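Local coordinates for B-type Cna protein (Enterococcus faecium, PDB 6FWY), which is of unknown function but, as the thioester domain of an LPXTG-anchored surface protein, probably attaches the bacterium covalently to a host target, at residues P155-S160 with E266-K271; F175-A180 with L273-T278; L189-A194 with L233-T238; A197-Y202 with F220-P225. One frame throughout, in Å; residues are numbered along the deposited sequence.

Interaction 1 of 4, residues P155-S160 with E266-K271; sequences PNTEFS and ETKDSK
Before Thr157 touches Glu266 directly, Pro155 is already tied to the same carboxylate: one water donates to Pro155 O and to Glu266 OE1. Asn156 comes next. Its OD1 lies 3.3 Å from Lys268 NZ, with the two side chains crossing at about a right angle, and a second water links this OD1 and the backbone N of Thr157 to Glu266 OE2. Thr157 is buried and points at the partner strand. Its OG1 donates a short bond of 2.5 Å to Glu266 OE1, arriving from above the carboxylate plane, 55° out of it. OG1 also meets Lys183 NZ, so a small hydroxyl that can both give and accept suits this spot. The Thr157 carbonyl is held as well: from the end of its extended chain, Lys268 NZ donates a hydrogen bond of 2.8 Å to Thr157 O, nearly in line with the C=O bond. Phe159 then brings an aromatic ring against the backbone of 268-270. With its CG anti to the backbone N (chi1 174°), CD2 lies 3.2 Å from Lys268 O and CE2 3.8 Å from Ser270 CB. Ala239 of the neighbouring strand 231-250 also touches this ring. No backbone bond joins the two segments; here the start of strand 159-169, in the five-stranded sheet, lies against strand 258-277 of the large sheet, between the two layers of a beta-sandwich.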
loop_
_atom_site.group_PDB
_atom_site.type_symbol
_atom_site.label_atom_id
_atom_site.label_comp_id
_atom_site.label_asym_id
_atom_site.label_seq_id
_atom_site.Cartn_x
_atom_site.Cartn_y
_atom_site.Cartn_z
ATOM N N PRO A 155 0.816 3.800 3.054
ATOM C CA PRO A 155 -0.322 3.034 2.508
ATOM C C PRO A 155 -1.583 3.012 3.409
ATOM O O PRO A 155 -2.466 2.169 3.206
ATOM C CB PRO A 155 0.271 1.628 2.351
ATOM C CG PRO A 155 1.273 1.540 3.452
ATOM C CD PRO A 155 1.868 2.908 3.590
ATOM N N ASN A 156 -1.667 3.913 4.378
ATOM C CA ASN A 156 -2.773 3.991 5.313
ATOM C C ASN A 156 -4.155 4.045 4.617
ATOM O O ASN A 156 -4.341 4.751 3.637
ATOM C CB ASN A 156 -2.597 5.208 6.243
ATOM C CG ASN A 156 -3.754 5.385 7.221
ATOM O OD1 ASN A 156 -3.896 4.608 8.147
ATOM N ND2 ASN A 156 -4.588 6.410 7.010
ATOM N N THR A 157 -5.077 3.241 5.138
ATOM C CA THR A 157 -6.477 3.259 4.742
ATOM C C THR A 157 -7.198 4.222 5.679
ATOM O O THR A 157 -7.177 4.038 6.888
ATOM C CB THR A 157 -7.094 1.839 4.823
ATOM O OG1 THR A 157 -6.492 1.016 3.820
ATOM C CG2 THR A 157 -8.615 1.862 4.581
ATOM N N GLU A 158 -7.787 5.265 5.107
ATOM C CA GLU A 158 -8.687 6.158 5.827
ATOM C C GLU A 158 -10.090 5.571 5.701
ATOM O O GLU A 158 -10.499 5.160 4.604
ATOM C CB GLU A 158 -8.683 7.565 5.220
ATOM C CG GLU A 158 -7.336 8.278 5.179
ATOM C CD GLU A 158 -7.359 9.550 4.320
ATOM O OE1 GLU A 158 -8.391 9.810 3.636
ATOM O OE2 GLU A 158 -6.352 10.329 4.325
ATOM N N PHE A 159 -10.825 5.529 6.809
ATOM C CA PHE A 159 -12.234 5.139 6.793
ATOM C C PHE A 159 -13.007 5.846 7.896
ATOM O O PHE A 159 -12.587 5.860 9.055
ATOM C CB PHE A 159 -12.376 3.622 6.913
ATOM C CG PHE A 159 -13.794 3.152 7.040
ATOM C CD1 PHE A 159 -14.778 3.575 6.141
ATOM C CD2 PHE A 159 -14.147 2.277 8.046
ATOM C CE1 PHE A 159 -16.091 3.140 6.252
ATOM C CE2 PHE A 159 -15.455 1.845 8.176
ATOM C CZ PHE A 159 -16.435 2.267 7.268
ATOM N N SER A 160 -14.147 6.425 7.525
ATOM C CA SER A 160 -15.010 7.090 8.485
ATOM C C SER A 160 -16.491 6.964 8.120
ATOM O O SER A 160 -16.860 6.906 6.943
ATOM C CB SER A 160 -14.632 8.564 8.586
ATOM O OG SER A 160 -14.861 9.217 7.355
ATOM N N GLU A 266 -7.823 -5.285 3.072
ATOM C CA GLU A 266 -7.677 -4.797 4.438
ATOM C C GLU A 266 -9.058 -4.549 5.054
ATOM O O GLU A 266 -9.939 -4.006 4.400
ATOM C CB GLU A 266 -6.850 -3.499 4.466
ATOM C CG GLU A 266 -6.692 -2.859 5.844
ATOM C CD GLU A 266 -5.906 -1.554 5.801
ATOM O OE1 GLU A 266 -5.502 -1.119 4.699
ATOM O OE2 GLU A 266 -5.638 -0.962 6.886
ATOM N N THR A 267 -9.224 -4.943 6.313
ATOM C CA THR A 267 -10.402 -4.575 7.110
ATOM C C THR A 267 -10.028 -3.478 8.124
ATOM O O THR A 267 -8.947 -3.506 8.696
ATOM C CB THR A 267 -10.988 -5.770 7.876
ATOM O OG1 THR A 267 -9.965 -6.376 8.672
ATOM C CG2 THR A 267 -11.596 -6.803 6.935
ATOM N N LYS A 268 -10.924 -2.523 8.322
ATOM C CA LYS A 268 -10.695 -1.417 9.229
ATOM C C LYS A 268 -11.990 -0.831 9.767
ATOM O O LYS A 268 -12.898 -0.539 8.997
ATOM C CB LYS A 268 -9.900 -0.311 8.535
ATOM C CG LYS A 268 -9.411 0.789 9.491
ATOM C CD LYS A 268 -8.279 1.587 8.862
ATOM C CE LYS A 268 -7.854 2.720 9.764
ATOM N NZ LYS A 268 -6.429 3.023 9.427
ATOM N N ASP A 269 -12.047 -0.645 11.083
ATOM C CA ASP A 269 -13.224 -0.122 11.774
ATOM C C ASP A 269 -13.347 1.396 11.713
ATOM O O ASP A 269 -12.346 2.112 11.767
ATOM C CB ASP A 269 -13.211 -0.512 13.258
ATOM C CG ASP A 269 -13.571 -1.963 13.491
ATOM O OD1 ASP A 269 -13.853 -2.678 12.521
ATOM O OD2 ASP A 269 -13.601 -2.395 14.666
ATOM N N SER A 270 -14.593 1.865 11.646
ATOM C CA SER A 270 -14.939 3.247 11.913
ATOM C C SER A 270 -14.916 3.472 13.420
ATOM O O SER A 270 -14.755 2.533 14.187
ATOM C CB SER A 270 -16.370 3.527 11.410
ATOM O OG SER A 270 -17.335 2.893 12.237
ATOM N N LYS A 271 -15.171 4.702 13.831
ATOM C CA LYS A 271 -15.556 4.958 15.212
ATOM C C LYS A 271 -16.957 4.417 15.559
ATOM O O LYS A 271 -17.738 4.041 14.683
ATOM C CB LYS A 271 -15.534 6.462 15.488
ATOM C CG LYS A 271 -14.174 7.107 15.283
ATOM C CD LYS A 271 -14.304 8.585 14.945
ATOM C CE LYS A 271 -12.929 9.184 14.665
ATOM N NZ LYS A 271 -12.911 10.595 15.131
HETATM O O HOH W 1 -2.989 -0.430 3.865
HETATM O O HOH W 2 -4.359 1.492 7.188
#

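Interaction 2 of 4, residues F175-A180 with L273-T278; sequences FTYKTA and LSAKWT
Packing between the two layers of a beta-sandwich sets Phe175 and Tyr177 against Ala275 and Leu273. The strands run nearly antiparallel, at 160°, but their axes come no closer than 9.0 Å and no hydrogen bond joins them; side chains fill the interval. The Phe175 ring turns one face to the opposite strand. Its CG stands beside the backbone N (chi1 -56°), and the methyl of Ala275 sits over the centre of the ring face, with CB 3.5 Å from the Phe175 centroid, in a CH-pi contact. Alanine suits this place because its single methyl lets the whole ring come up close to the backbone. At the ring edge, near its plane, Phe175 CZ meets Lys276 O at 3.1 Å, where the partly positive ring hydrogens face a carbonyl oxygen. Trp277 lies beyond the same edge, its CB 4.1 Å from Phe175 CZ. Tyr177 and Leu273 slide past each other in opposite directions, with Tyr177 CE2 3.8 Å from Leu273 CD2. The phenol end reaches further along the strand, so that Tyr177 OH lies 3.6 Å from Ala275 CB. In its own sheet strand 172-181 is flanked by 159-169 and 218-225, and Tyr177 also meets the ring of Phe220. Across the interior it makes an edge-to-face contact with Phe235 of strand 231-250, the neighbour of 258-277.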
loop_
_atom_site.group_PDB
_atom_site.type_symbol
_atom_site.label_atom_id
_atom_site.label_comp_id
_atom_site.label_asym_id
_atom_site.label_seq_id
_atom_site.Cartn_x
_atom_site.Cartn_y
_atom_site.Cartn_z
ATOM N N PHE A 175 -31.905 8.637 10.580
ATOM C CA PHE A 175 -30.539 9.065 10.877
ATOM C C PHE A 175 -29.677 8.786 9.649
ATOM O O PHE A 175 -29.467 7.631 9.278
ATOM C CB PHE A 175 -29.988 8.306 12.092
ATOM C CG PHE A 175 -30.834 8.444 13.321
ATOM C CD1 PHE A 175 -30.640 9.510 14.196
ATOM C CD2 PHE A 175 -31.846 7.528 13.586
ATOM C CE1 PHE A 175 -31.436 9.648 15.324
ATOM C CE2 PHE A 175 -32.647 7.652 14.709
ATOM C CZ PHE A 175 -32.455 8.707 15.584
ATOM N N THR A 176 -29.197 9.840 9.002
ATOM C CA THR A 176 -28.357 9.713 7.813
ATOM C C THR A 176 -26.884 9.867 8.187
ATOM O O THR A 176 -26.534 10.691 9.017
ATOM C CB THR A 176 -28.786 10.714 6.724
ATOM O OG1 THR A 176 -30.172 10.504 6.442
ATOM C CG2 THR A 176 -27.970 10.538 5.432
ATOM N N TYR A 177 -26.034 9.052 7.563
ATOM C CA TYR A 177 -24.584 9.029 7.796
ATOM C C TYR A 177 -23.839 9.064 6.462
ATOM O O TYR A 177 -24.312 8.505 5.489
ATOM C CB TYR A 177 -24.186 7.764 8.566
ATOM C CG TYR A 177 -24.825 7.644 9.918
ATOM C CD1 TYR A 177 -26.108 7.092 10.047
ATOM C CD2 TYR A 177 -24.174 8.081 11.072
ATOM C CE1 TYR A 177 -26.713 6.973 11.282
ATOM C CE2 TYR A 177 -24.777 7.975 12.323
ATOM C CZ TYR A 177 -26.051 7.420 12.423
ATOM O OH TYR A 177 -26.678 7.295 13.641
ATOM N N LYS A 178 -22.706 9.757 6.411
ATOM C CA LYS A 178 -21.786 9.733 5.257
ATOM C C LYS A 178 -20.610 8.781 5.492
ATOM O O LYS A 178 -19.985 8.839 6.542
ATOM C CB LYS A 178 -21.246 11.141 4.965
ATOM C CG LYS A 178 -22.304 12.003 4.307
ATOM C CD LYS A 178 -21.974 13.468 4.245
ATOM C CE LYS A 178 -23.171 14.152 3.615
ATOM N NZ LYS A 178 -23.123 15.641 3.702
ATOM N N THR A 179 -20.323 7.938 4.506
ATOM C CA THR A 179 -19.135 7.088 4.506
ATOM C C THR A 179 -18.044 7.770 3.686
ATOM O O THR A 179 -18.349 8.488 2.724
ATOM C CB THR A 179 -19.374 5.696 3.902
ATOM O OG1 THR A 179 -19.732 5.824 2.528
ATOM C CG2 THR A 179 -20.457 4.956 4.649
ATOM N N ALA A 180 -16.787 7.536 4.066
ATOM C CA ALA A 180 -15.644 8.059 3.332
ATOM C C ALA A 180 -14.431 7.141 3.447
ATOM O O ALA A 180 -14.184 6.557 4.497
ATOM C CB ALA A 180 -15.288 9.466 3.813
ATOM N N LEU A 273 -20.707 4.986 16.690
ATOM C CA LEU A 273 -21.745 6.007 16.483
ATOM C C LEU A 273 -22.984 5.663 17.270
ATOM O O LEU A 273 -23.261 4.491 17.469
ATOM C CB LEU A 273 -22.097 6.066 14.999
ATOM C CG LEU A 273 -20.914 6.490 14.125
ATOM C CD1 LEU A 273 -20.670 5.509 13.000
ATOM C CD2 LEU A 273 -21.161 7.893 13.600
ATOM N N SER A 274 -23.711 6.679 17.724
ATOM C CA SER A 274 -25.020 6.514 18.379
ATOM C C SER A 274 -26.116 7.300 17.673
ATOM O O SER A 274 -25.901 8.440 17.286
ATOM C CB SER A 274 -24.983 6.978 19.846
ATOM O OG SER A 274 -24.093 6.187 20.595
ATOM N N ALA A 275 -27.275 6.670 17.517
ATOM C CA ALA A 275 -28.506 7.333 17.106
ATOM C C ALA A 275 -29.372 7.416 18.355
ATOM O O ALA A 275 -29.494 6.434 19.084
ATOM C CB ALA A 275 -29.226 6.523 16.018
ATOM N N LYS A 276 -29.976 8.573 18.593
ATOM C CA LYS A 276 -30.836 8.785 19.755
ATOM C C LYS A 276 -32.192 9.317 19.287
ATOM O O LYS A 276 -32.247 10.124 18.377
ATOM C CB LYS A 276 -30.150 9.753 20.715
ATOM C CG LYS A 276 -30.961 10.124 21.950
ATOM C CD LYS A 276 -30.098 10.804 23.020
ATOM C CE LYS A 276 -30.812 11.917 23.795
ATOM N NZ LYS A 276 -32.095 11.517 24.451
ATOM N N TRP A 277 -33.282 8.864 19.922
ATOM C CA TRP A 277 -34.641 9.319 19.607
ATOM C C TRP A 277 -35.512 9.376 20.860
ATOM O O TRP A 277 -35.259 8.678 21.846
ATOM C CB TRP A 277 -35.292 8.386 18.574
ATOM C CG TRP A 277 -35.435 7.002 19.099
ATOM C CD1 TRP A 277 -36.510 6.486 19.783
ATOM C CD2 TRP A 277 -34.451 5.967 19.057
ATOM N NE1 TRP A 277 -36.255 5.190 20.152
ATOM C CE2 TRP A 277 -34.997 4.843 19.723
ATOM C CE3 TRP A 277 -33.152 5.876 18.520
ATOM C CZ2 TRP A 277 -34.300 3.637 19.854
ATOM C CZ3 TRP A 277 -32.456 4.678 18.652
ATOM C CH2 TRP A 277 -33.036 3.573 19.310
ATOM N N THR A 278 -36.569 10.183 20.794
ATOM C CA THR A 278 -37.554 10.271 21.870
ATOM C C THR A 278 -38.938 9.962 21.302
ATOM O O THR A 278 -39.324 10.503 20.272
ATOM C CB THR A 278 -37.515 11.652 22.565
ATOM O OG1 THR A 278 -37.728 12.692 21.613
ATOM C CG2 THR A 278 -36.172 11.878 23.207
#

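Interaction 3 of 4, residues L189-A194 with L233-T238; sequences LTFTSA and LSFKGT
Phe191 and Phe235 lie side by side and point the same way, their planes inclined at 44° and their centroids 5.6 Å apart. The nearest approach to the Phe191 ring is made by the root of its partner, Phe235 CB, which lies 3.5 Å from Phe191 CD1. Leu233 adds a methyl obliquely to the same part of the ring, its CD1 3.8 Å from Phe191 CD1. The Phe235 ring is met by Leu189, whose CD2 stands 4.3 Å from Phe235 CD2, and Phe220 of the opposing sheet touches Phe235 as well. Leu189, Phe191 and Phe235 share one face of an antiparallel pair of strands, in which Leu189 with Gly237 and Phe191 with Phe235 are the non-hydrogen-bonded pairs; that face looks into the beta-sandwich. Between them Thr190 and Lys236 form a hydrogen-bonded pair, Thr190 N reaching Lys236 O at 2.9 Å. Their side chains occupy the reverse face, where polar groups fit, and the ammonium of Lys236 pairs with Asp269. Past Phe191 the strand ends, and hydroxyls take over part of the bonding. Thr192 N still bonds to Ser234 O, and Thr192 OG1 shares a hydrogen bond of 2.8 Å with Ser234 OG. Ser193 OG, folded back between its own N and carbonyl carbon (chi1 67°), accepts from Ser234 N at 3.0 Å.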
loop_
_atom_site.group_PDB
_atom_site.type_symbol
_atom_site.label_atom_id
_atom_site.label_comp_id
_atom_site.label_asym_id
_atom_site.label_seq_id
_atom_site.Cartn_x
_atom_site.Cartn_y
_atom_site.Cartn_z
ATOM N N LEU A 189 -21.912 -3.058 8.611
ATOM C CA LEU A 189 -22.341 -2.494 9.887
ATOM C C LEU A 189 -22.472 -3.573 10.953
ATOM O O LEU A 189 -23.007 -4.641 10.678
ATOM C CB LEU A 189 -23.672 -1.752 9.704
ATOM C CG LEU A 189 -23.685 -0.658 8.633
ATOM C CD1 LEU A 189 -25.006 0.077 8.680
ATOM C CD2 LEU A 189 -22.534 0.347 8.844
ATOM N N THR A 190 -21.960 -3.299 12.150
ATOM C CA THR A 190 -22.150 -4.152 13.318
ATOM C C THR A 190 -22.822 -3.318 14.391
ATOM O O THR A 190 -22.328 -2.254 14.771
ATOM C CB THR A 190 -20.814 -4.701 13.868
ATOM O OG1 THR A 190 -20.256 -5.603 12.916
ATOM C CG2 THR A 190 -21.002 -5.489 15.166
ATOM N N PHE A 191 -23.952 -3.810 14.888
ATOM C CA PHE A 191 -24.684 -3.136 15.960
ATOM C C PHE A 191 -24.195 -3.638 17.302
ATOM O O PHE A 191 -24.148 -4.841 17.544
ATOM C CB PHE A 191 -26.182 -3.290 15.756
ATOM C CG PHE A 191 -26.670 -2.525 14.560
ATOM C CD1 PHE A 191 -27.008 -1.190 14.652
ATOM C CD2 PHE A 191 -26.710 -3.138 13.324
ATOM C CE1 PHE A 191 -27.400 -0.474 13.532
ATOM C CE2 PHE A 191 -27.105 -2.438 12.179
ATOM C CZ PHE A 191 -27.441 -1.097 12.284
ATOM N N THR A 192 -23.791 -2.699 18.149
ATOM C CA THR A 192 -23.152 -3.001 19.430
ATOM C C THR A 192 -24.103 -2.883 20.611
ATOM O O THR A 192 -23.704 -3.130 21.738
ATOM C CB THR A 192 -21.932 -2.091 19.639
ATOM O OG1 THR A 192 -22.320 -0.730 19.421
ATOM C CG2 THR A 192 -20.837 -2.452 18.642
ATOM N N SER A 193 -25.358 -2.522 20.342
ATOM C CA SER A 193 -26.449 -2.583 21.311
ATOM C C SER A 193 -27.647 -3.259 20.658
ATOM O O SER A 193 -27.604 -3.638 19.487
ATOM C CB SER A 193 -26.844 -1.179 21.757
ATOM O OG SER A 193 -27.416 -0.435 20.694
ATOM N N ALA A 194 -28.714 -3.407 21.439
ATOM C CA ALA A 194 -29.990 -3.922 20.966
ATOM C C ALA A 194 -30.548 -3.100 19.808
ATOM O O ALA A 194 -30.554 -1.877 19.862
ATOM C CB ALA A 194 -30.987 -3.963 22.118
ATOM N N LEU A 233 -29.326 3.676 20.111
ATOM C CA LEU A 233 -28.777 2.573 19.361
ATOM C C LEU A 233 -27.323 2.937 19.083
ATOM O O LEU A 233 -27.030 4.091 18.793
ATOM C CB LEU A 233 -29.545 2.487 18.042
ATOM C CG LEU A 233 -29.086 1.536 16.972
ATOM C CD1 LEU A 233 -29.107 0.111 17.528
ATOM C CD2 LEU A 233 -30.039 1.670 15.796
ATOM N N SER A 234 -26.415 1.974 19.162
ATOM C CA SER A 234 -25.020 2.227 18.798
ATOM C C SER A 234 -24.536 1.225 17.764
ATOM O O SER A 234 -24.981 0.091 17.733
ATOM C CB SER A 234 -24.122 2.253 20.046
ATOM O OG SER A 234 -24.078 0.990 20.680
ATOM N N PHE A 235 -23.632 1.666 16.894
ATOM C CA PHE A 235 -23.049 0.795 15.864
ATOM C C PHE A 235 -21.680 1.280 15.400
ATOM O O PHE A 235 -21.246 2.380 15.748
ATOM C CB PHE A 235 -24.003 0.660 14.665
ATOM C CG PHE A 235 -24.157 1.915 13.841
ATOM C CD1 PHE A 235 -25.044 2.911 14.213
ATOM C CD2 PHE A 235 -23.429 2.083 12.672
ATOM C CE1 PHE A 235 -25.179 4.075 13.452
ATOM C CE2 PHE A 235 -23.557 3.233 11.898
ATOM C CZ PHE A 235 -24.433 4.231 12.287
ATOM N N LYS A 236 -21.020 0.430 14.619
ATOM C CA LYS A 236 -19.807 0.790 13.883
ATOM C C LYS A 236 -19.868 0.147 12.502
ATOM O O LYS A 236 -20.688 -0.742 12.251
ATOM C CB LYS A 236 -18.544 0.309 14.601
ATOM C CG LYS A 236 -18.482 -1.186 14.831
ATOM C CD LYS A 236 -17.116 -1.740 15.123
ATOM C CE LYS A 236 -17.194 -3.262 15.142
ATOM N NZ LYS A 236 -15.943 -3.868 15.687
ATOM N N GLY A 237 -18.972 0.591 11.634
ATOM C CA GLY A 237 -18.754 -0.011 10.331
ATOM C C GLY A 237 -17.391 -0.650 10.308
ATOM O O GLY A 237 -16.490 -0.187 11.000
ATOM N N THR A 238 -17.246 -1.708 9.515
ATOM C CA THR A 238 -15.940 -2.315 9.236
ATOM C C THR A 238 -15.758 -2.290 7.725
ATOM O O THR A 238 -16.394 -3.053 7.005
ATOM C CB THR A 238 -15.842 -3.774 9.746
ATOM O OG1 THR A 238 -16.049 -3.811 11.170
ATOM C CG2 THR A 238 -14.480 -4.371 9.423
#

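Interaction 4 of 4, residues A197-Y202 with F220-P225; sequences AGMKIY and FTIKVP
Tyr202 and Lys223 cross at about a right angle, the extended lysine running alongside CD1 and CE1 of the phenol ring. Its methylenes touch these atoms, with Lys223 CD 3.6 Å from Tyr202 CE1, and carry the ammonium over the face, NZ 4.6 Å from the Tyr202 centroid and 22° off the normal. This is a cation-pi contact, and it suits a partly exposed position: the aliphatic chain packs against the ring while the charge interacts with its pi electrons. The two residues belong to successive hydrogen-bonded pairs of an antiparallel ladder, one non-hydrogen-bonded pair apart, Tyr202 facing Thr221 and Lys200 facing Lys223. Both are bonded in both directions; Lys223 N reaches Lys200 O at 2.7 Å, and Tyr202 N reaches Thr221 O at 2.8 Å. Ile201 and Ile222 form the pair between them, and their branched side chains turn to the other face, into the interior of the beta-sandwich. There Ile201 and Phe220 lie side by side and point the same way, with Ile201 CG2 4.2 Å from Phe220 CD1. Met199 instead crosses Ile222 at a slant: its CG, anti to the backbone N (chi1 -169°), comes 4.0 Å from Ile222 CG2. The thioether then bends, and the flexible side chain also meets Phe191 and Leu233 of the facing sheet. Ahead of the strand, Gly198 has a positive phi of 75°, easily adopted without a side chain, and its bareness leaves room for the Pro225 ring, whose CG lies 3.4 Å from Ala197 O.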
loop_
_atom_site.group_PDB
_atom_site.type_symbol
_atom_site.label_atom_id
_atom_site.label_comp_id
_atom_site.label_asym_id
_atom_site.label_seq_id
_atom_site.Cartn_x
_atom_site.Cartn_y
_atom_site.Cartn_z
ATOM N N ALA A 197 -37.072 -3.141 17.248
ATOM C CA ALA A 197 -37.907 -3.872 16.290
ATOM C C ALA A 197 -38.301 -2.969 15.127
ATOM O O ALA A 197 -38.550 -1.755 15.323
ATOM C CB ALA A 197 -39.150 -4.409 16.981
ATOM N N GLY A 198 -38.314 -3.548 13.923
ATOM C CA GLY A 198 -38.747 -2.803 12.724
ATOM C C GLY A 198 -37.729 -1.786 12.215
ATOM O O GLY A 198 -38.055 -0.956 11.375
ATOM N N MET A 199 -36.489 -1.847 12.716
ATOM C CA MET A 199 -35.423 -0.972 12.230
ATOM C C MET A 199 -35.091 -1.330 10.781
ATOM O O MET A 199 -35.007 -2.489 10.439
ATOM C CB MET A 199 -34.185 -1.106 13.113
ATOM C CG MET A 199 -33.094 -0.062 12.869
ATOM S SD MET A 199 -31.519 -0.646 13.518
ATOM C CE MET A 199 -30.868 -1.357 12.007
ATOM N N LYS A 200 -34.929 -0.323 9.945
ATOM C CA LYS A 200 -34.515 -0.511 8.553
ATOM C C LYS A 200 -33.322 0.379 8.210
ATOM O O LYS A 200 -33.100 1.397 8.840
ATOM C CB LYS A 200 -35.678 -0.200 7.607
ATOM C CG LYS A 200 -36.811 -1.212 7.707
ATOM C CD LYS A 200 -37.945 -0.866 6.761
ATOM C CE LYS A 200 -39.203 -1.643 7.135
ATOM N NZ LYS A 200 -38.999 -3.120 6.946
ATOM N N ILE A 201 -32.588 -0.041 7.188
ATOM C CA ILE A 201 -31.445 0.694 6.642
ATOM C C ILE A 201 -31.684 0.935 5.145
ATOM O O ILE A 201 -32.120 0.031 4.431
ATOM C CB ILE A 201 -30.117 -0.070 6.835
ATOM C CG1 ILE A 201 -30.044 -0.686 8.249
ATOM C CG2 ILE A 201 -28.947 0.860 6.543
ATOM C CD1 ILE A 201 -28.770 -1.411 8.592
ATOM N N TYR A 202 -31.412 2.151 4.679
ATOM C CA TYR A 202 -31.541 2.522 3.264
ATOM C C TYR A 202 -30.250 3.102 2.696
ATOM O O TYR A 202 -29.528 3.808 3.402
ATOM C CB TYR A 202 -32.712 3.510 3.065
ATOM C CG TYR A 202 -34.063 2.897 3.375
ATOM C CD1 TYR A 202 -34.519 2.830 4.670
ATOM C CD2 TYR A 202 -34.861 2.359 2.372
ATOM C CE1 TYR A 202 -35.738 2.240 4.987
ATOM C CE2 TYR A 202 -36.111 1.789 2.668
ATOM C CZ TYR A 202 -36.521 1.707 3.991
ATOM O OH TYR A 202 -37.725 1.166 4.341
ATOM N N PHE A 220 -25.898 6.483 3.865
ATOM C CA PHE A 220 -26.999 5.597 4.179
ATOM C C PHE A 220 -27.834 6.204 5.285
ATOM O O PHE A 220 -27.413 7.132 5.948
ATOM C CB PHE A 220 -26.515 4.185 4.559
ATOM C CG PHE A 220 -25.689 4.136 5.790
ATOM C CD1 PHE A 220 -26.285 4.009 7.039
ATOM C CD2 PHE A 220 -24.316 4.214 5.714
ATOM C CE1 PHE A 220 -25.520 4.016 8.192
ATOM C CE2 PHE A 220 -23.530 4.167 6.850
ATOM C CZ PHE A 220 -24.139 4.087 8.100
ATOM N N THR A 221 -29.024 5.647 5.477
ATOM C CA THR A 221 -29.977 6.122 6.472
ATOM C C THR A 221 -30.481 4.941 7.298
ATOM O O THR A 221 -30.844 3.913 6.746
ATOM C CB THR A 221 -31.107 6.909 5.793
ATOM O OG1 THR A 221 -30.559 8.085 5.195
ATOM C CG2 THR A 221 -32.173 7.336 6.789
ATOM N N ILE A 222 -30.453 5.095 8.618
ATOM C CA ILE A 222 -31.063 4.166 9.555
ATOM C C ILE A 222 -32.428 4.738 9.936
ATOM O O ILE A 222 -32.546 5.935 10.199
ATOM C CB ILE A 222 -30.186 3.952 10.818
ATOM C CG1 ILE A 222 -28.875 3.284 10.417
ATOM C CG2 ILE A 222 -30.907 3.087 11.854
ATOM C CD1 ILE A 222 -27.863 3.140 11.522
ATOM N N LYS A 223 -33.443 3.876 9.961
ATOM C CA LYS A 223 -34.810 4.277 10.286
ATOM C C LYS A 223 -35.346 3.478 11.459
ATOM O O LYS A 223 -35.314 2.256 11.439
ATOM C CB LYS A 223 -35.707 4.107 9.067
ATOM C CG LYS A 223 -35.224 4.911 7.872
ATOM C CD LYS A 223 -36.327 5.225 6.901
ATOM C CE LYS A 223 -35.792 6.033 5.735
ATOM N NZ LYS A 223 -36.837 6.530 4.821
ATOM N N VAL A 224 -35.839 4.180 12.469
ATOM C CA VAL A 224 -36.310 3.590 13.718
ATOM C C VAL A 224 -37.781 3.974 13.833
ATOM O O VAL A 224 -38.094 5.158 13.799
ATOM C CB VAL A 224 -35.509 4.128 14.934
ATOM C CG1 VAL A 224 -36.043 3.566 16.251
ATOM C CG2 VAL A 224 -34.021 3.801 14.783
ATOM N N PRO A 225 -38.688 2.982 13.956
ATOM C CA PRO A 225 -40.121 3.335 14.030
ATOM C C PRO A 225 -40.441 4.312 15.164
ATOM O O PRO A 225 -39.913 4.165 16.273
ATOM C CB PRO A 225 -40.799 1.985 14.263
ATOM C CG PRO A 225 -39.869 0.974 13.721
ATOM C CD PRO A 225 -38.488 1.516 13.969
#

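Interactions 3 and 4 are ladders within the two facing sheets, each held by backbone bonds, whereas interactions 1 and 2 cross between the layers through side chains alone. Strand 258-277 serves both crossings: at interaction 1 it meets a polar, water-bridged stretch at the start of strand 159-169, and further along, at interaction 2, aromatic rings. Interaction 2 touches both ladders, since Leu273 and Ala275 bond to 233-235 and Phe175 to Ile222. All four are partly buried. The inner faces of interactions 3 and 4 are apolar and close on each other, Phe235 against Ile222; their outer, more exposed faces carry threonines, lysines and Tyr202. Interaction 1 is centred about 13 Å from the chain's centre, interaction 4 about 36 Å.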